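Long-range contacts in uncharacterized protein Atu2773 (Agrobacterium tumefaciens, PDB 2QV5), which is of unknown function but belongs to the divergent polysaccharide deacetylase family, so it may act on a carbohydrate: residues G29-G37 with A207-S218; L156-S167 with S177-V185. All blocks are in the same frame, centred on the assembly; numbering follows the deposited sequence. Where two conformers were deposited one is given.

Contact 1 of 2, residues G29-G37 with A207-S218; sequences GTRVAIVVG and ARRNGQAIGVAS
Arg-31 and Gly-211 begin a run of seven backbone hydrogen bonds that zips strand 30-37 to strand 212-218 in parallel, closing the curled sheet into a barrel like that of polysaccharide deacetylases. The bonds pass back and forth between the strands, from Arg-31 N to Gly-211 O (3.0 Å) as far as Gly-37 N to Ala-217 O (2.7 Å). On the face carrying Ala-33 and Val-35, the methyl of Ala-33 meets Ile-214 CG1 and Val-35 CB meets Val-216 CG1 (4.1 Å). Helix 244-247 packs on this face through Leu-247 and Val-244. The other face lies against helices 193-210 and 221-233. Here Gly-215 sits next to Ile-34, while, with CG1 anti to the backbone N (chi1 160°), CG2 of Val-32 lies beside that N and presses on Ala-207 CB at 3.5 Å, at the end of helix 193-210. Thr-30 CG2 touches Ala-207 CB at 3.7 Å. Gly-211, with positive phi, turns the chain out of helix 193-210 and into strand 212-218. Beside it, Arg-31 and Gln-212 run side by side, their guanidinium and amide planes 72° apart. Arg-31 also makes a cation-pi contact with Trp-24, and Gln-212 NE2 bonds to Leu-247 O. A water gripped by three bonds secures this end: it donates to Gly-29 O and to Gly-211 O (2.6 Å), and accepts from Arg-31 NE (2.9 Å) in the plane of the guanidinium.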
ATOM      1  N   GLY A  29       2.385   0.099  22.907  1.00 16.52           N
ATOM      2  CA  GLY A  29       2.960  -1.224  22.646  1.00 15.71           C
ATOM      3  C   GLY A  29       3.461  -1.350  21.224  1.00 12.35           C
ATOM      4  O   GLY A  29       3.259  -0.449  20.411  1.00 12.51           O
ATOM      5  N   THR A  30       4.099  -2.476  20.923  1.00 12.27           N
ATOM      6  CA  THR A  30       4.639  -2.756  19.586  1.00 14.13           C
ATOM      7  C   THR A  30       3.491  -2.854  18.569  1.00 15.56           C
ATOM      8  O   THR A  30       2.491  -3.520  18.824  1.00 11.70           O
ATOM      9  CB  THR A  30       5.439  -4.097  19.594  1.00 19.10           C
ATOM     10  OG1 THR A  30       6.547  -4.007  20.504  1.00 20.04           O
ATOM     11  CG2 THR A  30       5.944  -4.464  18.210  1.00 17.67           C
ATOM     12  N   ARG A  31       3.616  -2.175  17.429  1.00 12.68           N
ATOM     13  CA  ARG A  31       2.572  -2.252  16.406  1.00 10.31           C
ATOM     14  C   ARG A  31       3.171  -2.655  15.074  1.00 14.92           C
ATOM     15  O   ARG A  31       4.317  -2.311  14.781  1.00 10.84           O
ATOM     16  CB  ARG A  31       1.866  -0.908  16.244  1.00 12.60           C
ATOM     17  CG  ARG A  31       1.062  -0.435  17.433  1.00 12.02           C
ATOM     18  CD  ARG A  31       0.449   0.924  17.144  1.00 14.66           C
ATOM     19  NE  ARG A  31       1.471   1.968  17.008  1.00 19.06           N
ATOM     20  CZ  ARG A  31       1.245   3.187  16.516  1.00 24.66           C
ATOM     21  NH1 ARG A  31       0.034   3.532  16.116  1.00 27.77           N
ATOM     22  NH2 ARG A  31       2.234   4.061  16.407  1.00 22.13           N
ATOM     23  N   VAL A  32       2.396  -3.384  14.273  1.00 11.71           N
ATOM     24  CA  VAL A  32       2.859  -3.843  12.963  1.00 11.93           C
ATOM     25  C   VAL A  32       1.735  -3.599  11.958  1.00 16.04           C
ATOM     26  O   VAL A  32       0.586  -3.898  12.264  1.00 12.77           O
ATOM     27  CB  VAL A  32       3.218  -5.369  13.005  1.00  8.92           C
ATOM     28  CG1 VAL A  32       3.235  -5.998  11.618  1.00 17.28           C
ATOM     29  CG2 VAL A  32       4.574  -5.611  13.691  1.00 15.43           C
ATOM     30  N   ALA A  33       2.049  -3.041  10.786  1.00 11.67           N
ATOM     31  CA  ALA A  33       1.111  -3.060   9.651  1.00 11.53           C
ATOM     32  C   ALA A  33       1.663  -4.017   8.608  1.00  7.61           C
ATOM     33  O   ALA A  33       2.873  -4.121   8.436  1.00 10.76           O
ATOM     34  CB  ALA A  33       0.912  -1.670   9.038  1.00  9.34           C
ATOM     35  N   ILE A  34       0.775  -4.752   7.949  1.00  5.58           N
ATOM     36  CA  ILE A  34       1.177  -5.647   6.852  1.00  6.95           C
ATOM     37  C   ILE A  34       0.249  -5.347   5.696  1.00  7.86           C
ATOM     38  O   ILE A  34      -0.971  -5.350   5.875  1.00 10.27           O
ATOM     39  CB  ILE A  34       1.075  -7.160   7.216  1.00  6.72           C
ATOM     40  CG1 ILE A  34       2.114  -7.555   8.272  1.00 16.86           C
ATOM     41  CG2 ILE A  34       1.261  -8.037   5.950  1.00  9.82           C
ATOM     42  CD1 ILE A  34       1.712  -8.769   9.104  1.00 21.79           C
ATOM     43  N   VAL A  35       0.829  -5.046   4.536  1.00 10.56           N
ATOM     44  CA  VAL A  35       0.074  -4.857   3.319  1.00  9.75           C
ATOM     45  C   VAL A  35       0.226  -6.074   2.407  1.00  8.54           C
ATOM     46  O   VAL A  35       1.343  -6.490   2.066  1.00 11.41           O
ATOM     47  CB  VAL A  35       0.517  -3.576   2.567  1.00 12.76           C
ATOM     48  CG1 VAL A  35      -0.386  -3.294   1.366  1.00 15.90           C
ATOM     49  CG2 VAL A  35       0.542  -2.397   3.506  1.00 12.53           C
ATOM     50  N   VAL A  36      -0.904  -6.655   2.022  1.00 12.71           N
ATOM     51  CA  VAL A  36      -0.900  -7.673   0.988  1.00 13.09           C
ATOM     52  C   VAL A  36      -1.491  -7.020  -0.255  1.00 16.15           C
ATOM     53  O   VAL A  36      -2.667  -6.646  -0.280  1.00  9.87           O
ATOM     54  CB  VAL A  36      -1.667  -8.958   1.396  1.00 12.28           C
ATOM     55  CG1 VAL A  36      -1.674  -9.963   0.231  1.00 15.65           C
ATOM     56  CG2 VAL A  36      -1.030  -9.595   2.622  1.00 11.80           C
ATOM     57  N   GLY A  37      -0.659  -6.867  -1.279  1.00  8.43           N
ATOM     58  CA  GLY A  37      -1.069  -6.156  -2.475  1.00  9.75           C
ATOM     59  C   GLY A  37      -1.399  -7.066  -3.643  1.00 13.63           C
ATOM     60  O   GLY A  37      -1.353  -8.296  -3.527  1.00 14.28           O
ATOM     61  N   ALA A 207       9.970  -4.026  14.391  1.00 15.65           N
ATOM     62  CA  ALA A 207       8.832  -3.480  15.131  1.00 16.13           C
ATOM     63  C   ALA A 207       9.102  -3.358  16.625  1.00  8.26           C
ATOM     64  O   ALA A 207       8.787  -2.339  17.208  1.00 11.56           O
ATOM     65  CB  ALA A 207       7.595  -4.327  14.907  1.00 13.31           C
ATOM     66  N   ARG A 208       9.680  -4.391  17.242  1.00 12.36           N
ATOM     67  CA  ARG A 208       9.911  -4.353  18.686  0.50 12.80           C
ATOM     68  C   ARG A 208      10.911  -3.254  19.052  1.00 16.44           C
ATOM     69  O   ARG A 208      10.684  -2.505  20.006  1.00 14.27           O
ATOM     70  CB  ARG A 208      10.351  -5.716  19.237  0.50 14.26           C
ATOM     71  CG  ARG A 208      10.322  -5.775  20.759  0.50 17.33           C
ATOM     72  CD  ARG A 208      10.421  -7.190  21.302  0.50 18.25           C
ATOM     73  NE  ARG A 208       9.164  -7.916  21.143  0.50 24.10           N
ATOM     74  CZ  ARG A 208       8.997  -8.975  20.359  0.50 21.71           C
ATOM     75  NH1 ARG A 208      10.019  -9.462  19.667  0.50 11.02           N
ATOM     76  NH2 ARG A 208       7.810  -9.564  20.289  0.50 23.92           N
ATOM     77  N   ARG A 209      11.981  -3.138  18.271  1.00 12.05           N
ATOM     78  CA  ARG A 209      13.020  -2.130  18.501  1.00 13.27           C
ATOM     79  C   ARG A 209      12.551  -0.700  18.199  1.00 15.21           C
ATOM     80  O   ARG A 209      12.792   0.214  18.985  1.00 12.90           O
ATOM     81  CB  ARG A 209      14.273  -2.485  17.691  1.00 13.99           C
ATOM     82  CG  ARG A 209      15.399  -1.442  17.787  1.00 20.16           C
ATOM     83  CD  ARG A 209      16.678  -1.911  17.138  1.00 22.48           C
ATOM     84  NE  ARG A 209      17.290  -3.010  17.872  1.00 17.75           N
ATOM     85  CZ  ARG A 209      18.176  -2.873  18.861  1.00 22.58           C
ATOM     86  NH1 ARG A 209      18.585  -1.676  19.258  1.00 22.17           N
ATOM     87  NH2 ARG A 209      18.666  -3.953  19.451  1.00 26.66           N
ATOM     88  N   ASN A 210      11.870  -0.511  17.067  1.00 17.42           N
ATOM     89  CA  ASN A 210      11.432   0.823  16.656  1.00 18.27           C
ATOM     90  C   ASN A 210      10.094   1.265  17.267  1.00 18.34           C
ATOM     91  O   ASN A 210       9.759   2.455  17.255  1.00 20.58           O
ATOM     92  CB  ASN A 210      11.392   0.931  15.117  1.00 16.26           C
ATOM     93  CG  ASN A 210      12.781   0.864  14.479  1.00 23.15           C
ATOM     94  OD1 ASN A 210      13.797   0.842  15.167  1.00 25.72           O
ATOM     95  ND2 ASN A 210      12.821   0.841  13.152  1.00 23.44           N
ATOM     96  N   GLY A 211       9.343   0.316  17.824  1.00 17.66           N
ATOM     97  CA  GLY A 211       7.989   0.601  18.290  1.00 13.49           C
ATOM     98  C   GLY A 211       6.959   0.227  17.236  1.00 15.84           C
ATOM     99  O   GLY A 211       5.869  -0.225  17.575  1.00 12.37           O
ATOM    100  N   GLN A 212       7.312   0.397  15.958  1.00 13.22           N
ATOM    101  CA  GLN A 212       6.422   0.076  14.833  1.00 15.84           C
ATOM    102  C   GLN A 212       7.207  -0.339  13.589  1.00 15.70           C
ATOM    103  O   GLN A 212       8.376   0.035  13.434  1.00 12.56           O
ATOM    104  CB  GLN A 212       5.497   1.262  14.503  1.00 16.48           C
ATOM    105  CG  GLN A 212       6.224   2.539  14.044  1.00 16.90           C
ATOM    106  CD  GLN A 212       5.302   3.735  13.837  1.00 25.32           C
ATOM    107  OE1 GLN A 212       4.614   4.171  14.761  1.00 45.78           O
ATOM    108  NE2 GLN A 212       5.310   4.291  12.625  1.00 32.60           N
ATOM    109  N   ALA A 213       6.557  -1.112  12.720  1.00 14.28           N
ATOM    110  CA  ALA A 213       7.101  -1.456  11.406  1.00 10.34           C
ATOM    111  C   ALA A 213       6.020  -1.877  10.411  1.00 12.66           C
ATOM    112  O   ALA A 213       4.939  -2.316  10.801  1.00  8.89           O
ATOM    113  CB  ALA A 213       8.155  -2.558  11.520  1.00 11.03           C
ATOM    114  N   ILE A 214       6.347  -1.760   9.123  1.00  9.58           N
ATOM    115  CA  ILE A 214       5.448  -2.089   8.015  1.00  9.99           C
ATOM    116  C   ILE A 214       6.095  -3.163   7.147  1.00 13.96           C
ATOM    117  O   ILE A 214       7.242  -3.012   6.723  1.00 13.36           O
ATOM    118  CB  ILE A 214       5.139  -0.853   7.131  1.00  5.25           C
ATOM    119  CG1 ILE A 214       4.434   0.254   7.934  1.00  7.13           C
ATOM    120  CG2 ILE A 214       4.298  -1.265   5.896  1.00  8.60           C
ATOM    121  CD1 ILE A 214       4.410   1.627   7.240  1.00 11.65           C
ATOM    122  N   GLY A 215       5.367  -4.257   6.917  1.00 10.79           N
ATOM    123  CA  GLY A 215       5.769  -5.286   5.968  1.00 11.48           C
ATOM    124  C   GLY A 215       4.866  -5.262   4.751  1.00 14.35           C
ATOM    125  O   GLY A 215       3.689  -4.914   4.855  1.00 12.52           O
ATOM    126  N   VAL A 216       5.421  -5.592   3.588  1.00 11.87           N
ATOM    127  CA  VAL A 216       4.627  -5.660   2.364  1.00 15.53           C
ATOM    128  C   VAL A 216       4.763  -7.049   1.721  1.00 14.37           C
ATOM    129  O   VAL A 216       5.803  -7.697   1.840  1.00 16.57           O
ATOM    130  CB  VAL A 216       4.976  -4.538   1.343  1.00 19.77           C
ATOM    131  CG1 VAL A 216       4.524  -3.176   1.849  1.00 21.43           C
ATOM    132  CG2 VAL A 216       6.465  -4.510   1.021  1.00 14.08           C
ATOM    133  N   ALA A 217       3.683  -7.503   1.100  1.00 12.97           N
ATOM    134  CA  ALA A 217       3.656  -8.757   0.356  1.00 12.03           C
ATOM    135  C   ALA A 217       2.652  -8.643  -0.796  1.00 13.69           C
ATOM    136  O   ALA A 217       1.890  -7.672  -0.870  1.00 12.57           O
ATOM    137  CB  ALA A 217       3.284  -9.897   1.271  1.00 12.23           C
ATOM    138  N   SER A 218       2.696  -9.611  -1.708  1.00 15.64           N
ATOM    139  CA  SER A 218       1.721  -9.745  -2.786  1.00 11.79           C
ATOM    140  C   SER A 218       0.800 -10.887  -2.433  1.00 17.11           C
ATOM    141  O   SER A 218       1.117 -11.672  -1.534  1.00 18.78           O
ATOM    142  CB  SER A 218       2.427 -10.039  -4.110  1.00 21.78           C
ATOM    143  OG  SER A 218       3.172  -8.915  -4.520  1.00 21.87           O
TER
HETATM  144  O   HOH W   1       3.985   1.426  18.390  1.00 23.47           O
HETATM  145  O   HOH W   2       8.261  -1.954  20.572  1.00 21.35           O

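Contact 2 of 2, residues L156-S167 with S177-V185; sequences LLFLDDGSSAQS and SAPQGFADV
The carboxylate of Asp-160 lies alongside the ring of Phe-182, an exposed aromatic, with Asp-160 CG 3.6 Å from Phe-182 CE1 and the two planes 47° apart. They sit on neighbouring parallel strands, Asp-160 on 157-160 and Phe-182 on 180-182, joined through helix 169-176 as a beta-alpha-beta unit. With CG anti to the backbone N (chi1 -172°), the Asp-160 carboxylate also reaches the loop after its strand. OD1 accepts Gly-162 N on its anti lone pair, forming an Asx turn, while OD2 takes Ser-167 OG at 2.6 Å on the syn side, tilted 22° out of the carboxylate plane, and is hydrogen-bonded to Ser-169 OG. These bonds fix the rotation of the group. Gln-180 OE1, itself bonded to Ser-169 OG, stands 3.5 Å above the centre of the Phe-182 ring. On this face of the sheet the Gln-180 side chain crosses Phe-158 at an angle, Gln-180 CG 4.0 Å from Phe-158 CD2. Four backbone hydrogen bonds hold the strands, ending with Ala-183 N to Asp-160 O at 3.0 Å. Just beyond, Ala-183 CB rests 3.6 Å from Asp-161 O; Asp-161 OD1 accepts Ser-163 N, a second Asx turn, and also takes the Ser-163 hydroxyl. On the other face Leu-159 bends CD1 to within 3.6 Å of Gly-181 O. At the start, a water donates to both Leu-156 O and Pro-179 O, the latter also taking Phe-158 N.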
ATOM      1  N   LEU A 156      -4.486  11.949   1.300  1.00  9.75           N
ATOM      2  CA  LEU A 156      -4.083  10.556   1.209  1.00  9.45           C
ATOM      3  C   LEU A 156      -2.638  10.392   1.674  1.00 12.45           C
ATOM      4  O   LEU A 156      -1.813  11.308   1.522  1.00 17.33           O
ATOM      5  CB  LEU A 156      -4.184  10.062  -0.246  1.00  8.55           C
ATOM      6  CG  LEU A 156      -5.542  10.067  -0.951  1.00 10.61           C
ATOM      7  CD1 LEU A 156      -5.371  10.078  -2.476  1.00 13.44           C
ATOM      8  CD2 LEU A 156      -6.358   8.861  -0.504  1.00  9.71           C
ATOM      9  N   LEU A 157      -2.333   9.217   2.224  1.00 12.12           N
ATOM     10  CA  LEU A 157      -0.961   8.873   2.586  1.00 11.01           C
ATOM     11  C   LEU A 157      -0.281   8.226   1.396  1.00  9.87           C
ATOM     12  O   LEU A 157      -0.958   7.705   0.521  1.00 12.42           O
ATOM     13  CB  LEU A 157      -0.940   7.917   3.785  1.00 10.32           C
ATOM     14  CG  LEU A 157      -1.486   6.486   3.663  1.00 15.08           C
ATOM     15  CD1 LEU A 157      -0.439   5.491   3.167  1.00 10.47           C
ATOM     16  CD2 LEU A 157      -1.930   6.088   5.032  1.00  8.98           C
ATOM     17  N   PHE A 158       1.050   8.258   1.377  1.00 12.63           N
ATOM     18  CA  PHE A 158       1.857   7.601   0.335  1.00 11.44           C
ATOM     19  C   PHE A 158       2.737   6.537   1.001  1.00 11.09           C
ATOM     20  O   PHE A 158       3.590   6.847   1.838  1.00 12.65           O
ATOM     21  CB  PHE A 158       2.719   8.659  -0.390  1.00 19.32           C
ATOM     22  CG  PHE A 158       3.490   8.133  -1.582  1.00 20.42           C
ATOM     23  CD1 PHE A 158       3.006   8.321  -2.873  1.00 29.60           C
ATOM     24  CD2 PHE A 158       4.716   7.490  -1.417  1.00 26.44           C
ATOM     25  CE1 PHE A 158       3.712   7.848  -3.982  1.00 38.73           C
ATOM     26  CE2 PHE A 158       5.426   7.007  -2.515  1.00 20.34           C
ATOM     27  CZ  PHE A 158       4.929   7.190  -3.798  1.00 27.39           C
ATOM     28  N   LEU A 159       2.535   5.281   0.636  1.00 11.67           N
ATOM     29  CA  LEU A 159       3.378   4.205   1.132  1.00 11.95           C
ATOM     30  C   LEU A 159       4.349   3.794   0.021  1.00 16.05           C
ATOM     31  O   LEU A 159       3.948   3.379  -1.064  1.00 19.55           O
ATOM     32  CB  LEU A 159       2.521   3.018   1.613  1.00  9.82           C
ATOM     33  CG  LEU A 159       3.294   1.798   2.131  1.00  7.88           C
ATOM     34  CD1 LEU A 159       3.987   2.083   3.464  1.00  9.23           C
ATOM     35  CD2 LEU A 159       2.396   0.600   2.247  1.00 14.30           C
ATOM     36  N   ASP A 160       5.634   3.949   0.286  1.00 15.05           N
ATOM     37  CA  ASP A 160       6.649   3.544  -0.671  1.00 15.52           C
ATOM     38  C   ASP A 160       7.076   2.132  -0.271  1.00 16.87           C
ATOM     39  O   ASP A 160       7.416   1.880   0.890  1.00 17.16           O
ATOM     40  CB  ASP A 160       7.803   4.560  -0.628  1.00 10.79           C
ATOM     41  CG  ASP A 160       8.847   4.350  -1.735  1.00 28.30           C
ATOM     42  OD1 ASP A 160       9.300   3.206  -1.963  1.00 22.02           O
ATOM     43  OD2 ASP A 160       9.248   5.359  -2.356  1.00 22.65           O
ATOM     44  N   ASP A 161       7.055   1.195  -1.216  1.00 18.36           N
ATOM     45  CA  ASP A 161       7.336  -0.212  -0.861  1.00 20.45           C
ATOM     46  C   ASP A 161       8.815  -0.526  -0.530  1.00 17.71           C
ATOM     47  O   ASP A 161       9.137  -1.620  -0.066  1.00 24.34           O
ATOM     48  CB  ASP A 161       6.757  -1.184  -1.903  1.00 16.03           C
ATOM     49  CG  ASP A 161       7.566  -1.246  -3.187  1.00 22.24           C
ATOM     50  OD1 ASP A 161       8.428  -0.379  -3.427  1.00 25.38           O
ATOM     51  OD2 ASP A 161       7.310  -2.176  -3.983  1.00 27.54           O
ATOM     52  N   GLY A 162       9.696   0.434  -0.806  1.00 23.65           N
ATOM     53  CA  GLY A 162      11.111   0.339  -0.450  1.00 26.44           C
ATOM     54  C   GLY A 162      11.963  -0.459  -1.417  1.00 29.58           C
ATOM     55  O   GLY A 162      13.142  -0.699  -1.147  1.00 30.07           O
ATOM     56  N   SER A 163      11.382  -0.863  -2.546  1.00 30.75           N
ATOM     57  CA  SER A 163      12.094  -1.666  -3.544  1.00 31.79           C
ATOM     58  C   SER A 163      13.179  -0.912  -4.323  1.00 35.63           C
ATOM     59  O   SER A 163      14.025  -1.532  -4.968  1.00 35.05           O
ATOM     60  CB  SER A 163      11.111  -2.350  -4.499  1.00 34.80           C
ATOM     61  OG  SER A 163      10.183  -1.440  -5.058  1.00 31.45           O
ATOM     62  N   SER A 164      13.151   0.418  -4.259  1.00 41.43           N
ATOM     63  CA  SER A 164      14.204   1.254  -4.839  1.00 39.43           C
ATOM     64  C   SER A 164      14.894   2.042  -3.744  1.00 38.75           C
ATOM     65  O   SER A 164      14.258   2.842  -3.046  1.00 32.69           O
ATOM     66  CB  SER A 164      13.628   2.219  -5.873  1.00 42.17           C
ATOM     67  OG  SER A 164      12.793   1.536  -6.787  1.00 49.27           O
ATOM     68  N   ALA A 165      16.198   1.816  -3.592  1.00 39.24           N
ATOM     69  CA  ALA A 165      16.995   2.519  -2.585  1.00 34.71           C
ATOM     70  C   ALA A 165      17.241   3.989  -2.958  1.00 31.92           C
ATOM     71  O   ALA A 165      17.525   4.822  -2.088  1.00 31.89           O
ATOM     72  CB  ALA A 165      18.313   1.785  -2.340  1.00 38.83           C
ATOM     73  N   GLN A 166      17.102   4.301  -4.245  1.00 27.27           N
ATOM     74  CA  GLN A 166      17.307   5.661  -4.746  1.00 32.87           C
ATOM     75  C   GLN A 166      16.029   6.509  -4.739  1.00 32.15           C
ATOM     76  O   GLN A 166      16.038   7.655  -5.204  1.00 27.27           O
ATOM     77  CB  GLN A 166      17.911   5.615  -6.158  1.00 36.63           C
ATOM     78  CG  GLN A 166      19.260   4.901  -6.225  1.00 46.23           C
ATOM     79  CD  GLN A 166      20.237   5.400  -5.172  1.00 53.97           C
ATOM     80  OE1 GLN A 166      20.585   6.586  -5.137  1.00 55.78           O
ATOM     81  NE2 GLN A 166      20.682   4.495  -4.302  1.00 50.39           N
ATOM     82  N   SER A 167      14.944   5.942  -4.202  1.00 28.52           N
ATOM     83  CA  SER A 167      13.636   6.603  -4.178  1.00 22.75           C
ATOM     84  C   SER A 167      13.684   7.929  -3.431  1.00 21.44           C
ATOM     85  O   SER A 167      14.291   8.040  -2.361  1.00 24.48           O
ATOM     86  CB  SER A 167      12.567   5.697  -3.564  1.00 24.91           C
ATOM     87  OG  SER A 167      11.369   6.423  -3.349  1.00 22.10           O
ATOM     88  N   SER A 177       5.465  18.530   3.172  1.00 28.80           N
ATOM     89  CA  SER A 177       4.635  18.105   4.324  1.00 29.89           C
ATOM     90  C   SER A 177       3.502  17.103   3.985  1.00 31.59           C
ATOM     91  O   SER A 177       2.364  17.260   4.431  1.00 32.05           O
ATOM     92  CB  SER A 177       4.103  19.310   5.127  1.00 33.79           C
ATOM     93  OG  SER A 177       5.158  20.063   5.700  1.00 38.77           O
ATOM     94  N   ALA A 178       3.829  16.076   3.198  1.00 29.23           N
ATOM     95  CA  ALA A 178       2.873  15.013   2.870  1.00 24.59           C
ATOM     96  C   ALA A 178       3.096  13.798   3.781  1.00 20.33           C
ATOM     97  O   ALA A 178       4.240  13.495   4.123  1.00 21.31           O
ATOM     98  CB  ALA A 178       3.015  14.612   1.415  1.00 26.15           C
ATOM     99  N   PRO A 179       2.009  13.108   4.193  1.00 18.21           N
ATOM    100  CA  PRO A 179       2.181  11.899   5.003  1.00 19.01           C
ATOM    101  C   PRO A 179       2.736  10.751   4.146  1.00 20.44           C
ATOM    102  O   PRO A 179       2.165  10.424   3.106  1.00 14.94           O
ATOM    103  CB  PRO A 179       0.755  11.579   5.474  1.00 20.63           C
ATOM    104  CG  PRO A 179      -0.052  12.785   5.149  1.00 22.12           C
ATOM    105  CD  PRO A 179       0.584  13.398   3.964  1.00 19.44           C
ATOM    106  N   GLN A 180       3.851  10.168   4.585  1.00 18.53           N
ATOM    107  CA  GLN A 180       4.568   9.146   3.823  1.00 14.66           C
ATOM    108  C   GLN A 180       5.226   8.171   4.782  1.00 18.13           C
ATOM    109  O   GLN A 180       5.515   8.518   5.933  1.00 23.84           O
ATOM    110  CB  GLN A 180       5.622   9.800   2.922  1.00 16.11           C
ATOM    111  CG  GLN A 180       6.374   8.890   1.928  1.00 16.15           C
ATOM    112  CD  GLN A 180       7.721   8.381   2.459  1.00 20.71           C
ATOM    113  OE1 GLN A 180       8.357   7.533   1.843  1.00 23.02           O
ATOM    114  NE2 GLN A 180       8.142   8.886   3.605  1.00 21.03           N
ATOM    115  N   GLY A 181       5.439   6.950   4.303  1.00 16.63           N
ATOM    116  CA  GLY A 181       6.155   5.922   5.046  1.00 22.67           C
ATOM    117  C   GLY A 181       6.808   4.947   4.080  1.00 20.87           C
ATOM    118  O   GLY A 181       6.323   4.738   2.968  1.00 15.82           O
ATOM    119  N   PHE A 182       7.920   4.367   4.512  1.00 17.02           N
ATOM    120  CA  PHE A 182       8.616   3.318   3.767  1.00 16.97           C
ATOM    121  C   PHE A 182       8.274   2.001   4.436  1.00 20.64           C
ATOM    122  O   PHE A 182       8.212   1.936   5.678  1.00 16.84           O
ATOM    123  CB  PHE A 182      10.137   3.516   3.854  1.00 20.84           C
ATOM    124  CG  PHE A 182      10.693   4.563   2.923  1.00 24.92           C
ATOM    125  CD1 PHE A 182      10.780   4.324   1.553  1.00 23.94           C
ATOM    126  CD2 PHE A 182      11.190   5.764   3.425  1.00 26.85           C
ATOM    127  CE1 PHE A 182      11.312   5.281   0.696  1.00 26.63           C
ATOM    128  CE2 PHE A 182      11.728   6.736   2.562  1.00 23.45           C
ATOM    129  CZ  PHE A 182      11.788   6.489   1.206  1.00 27.22           C
ATOM    130  N   ALA A 183       8.034   0.960   3.636  1.00 14.48           N
ATOM    131  CA  ALA A 183       7.946  -0.380   4.176  1.00 12.44           C
ATOM    132  C   ALA A 183       9.313  -0.743   4.710  1.00 14.07           C
ATOM    133  O   ALA A 183      10.335  -0.423   4.089  1.00 15.66           O
ATOM    134  CB  ALA A 183       7.522  -1.385   3.110  1.00 10.39           C
ATOM    135  N   ASP A 184       9.315  -1.389   5.871  1.00 14.35           N
ATOM    136  CA  ASP A 184      10.536  -1.865   6.516  1.00 17.33           C
ATOM    137  C   ASP A 184      11.013  -3.204   5.956  1.00 19.80           C
ATOM    138  O   ASP A 184      12.218  -3.454   5.874  1.00 18.87           O
ATOM    139  CB  ASP A 184      10.302  -2.016   8.020  1.00 19.44           C
ATOM    140  CG  ASP A 184       9.986  -0.693   8.706  1.00 27.33           C
ATOM    141  OD1 ASP A 184      10.936   0.004   9.120  1.00 28.85           O
ATOM    142  OD2 ASP A 184       8.784  -0.360   8.845  1.00 21.77           O
ATOM    143  N   VAL A 185      10.073  -4.085   5.602  1.00 13.46           N
ATOM    144  CA  VAL A 185      10.416  -5.446   5.177  1.00 16.95           C
ATOM    145  C   VAL A 185       9.557  -5.868   3.983  1.00 18.02           C
ATOM    146  O   VAL A 185       8.340  -5.693   4.013  1.00 13.45           O
ATOM    147  CB  VAL A 185      10.192  -6.480   6.339  1.00 15.92           C
ATOM    148  CG1 VAL A 185      10.684  -7.882   5.953  1.00 22.37           C
ATOM    149  CG2 VAL A 185      10.862  -6.024   7.624  1.00 17.92           C
TER
HETATM  150  O   HOH W   3       0.841  11.703   1.013  1.00 15.71           O

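In the fold
Both contacts are pairings within one curled parallel sheet, and strands 180-186 and 212-218 are neighbours in it, so the two meet directly. Asp-184 N lies 2.8 Å from Ile-214 O, a probable hydrogen bond, and Val-216 CG1 packs on Ala-183 CB. Contact 1 joins strands 170 residues apart and is largely buried, dominated by backbone bonds and aliphatic side chains, with polar groups and water at its starting end. Contact 2, nested within the loop that contact 1 closes, links successive strands of a single beta-alpha-beta unit. It is only partly buried, and its chemistry is more polar, with carboxylates organising the loop beyond the strand end.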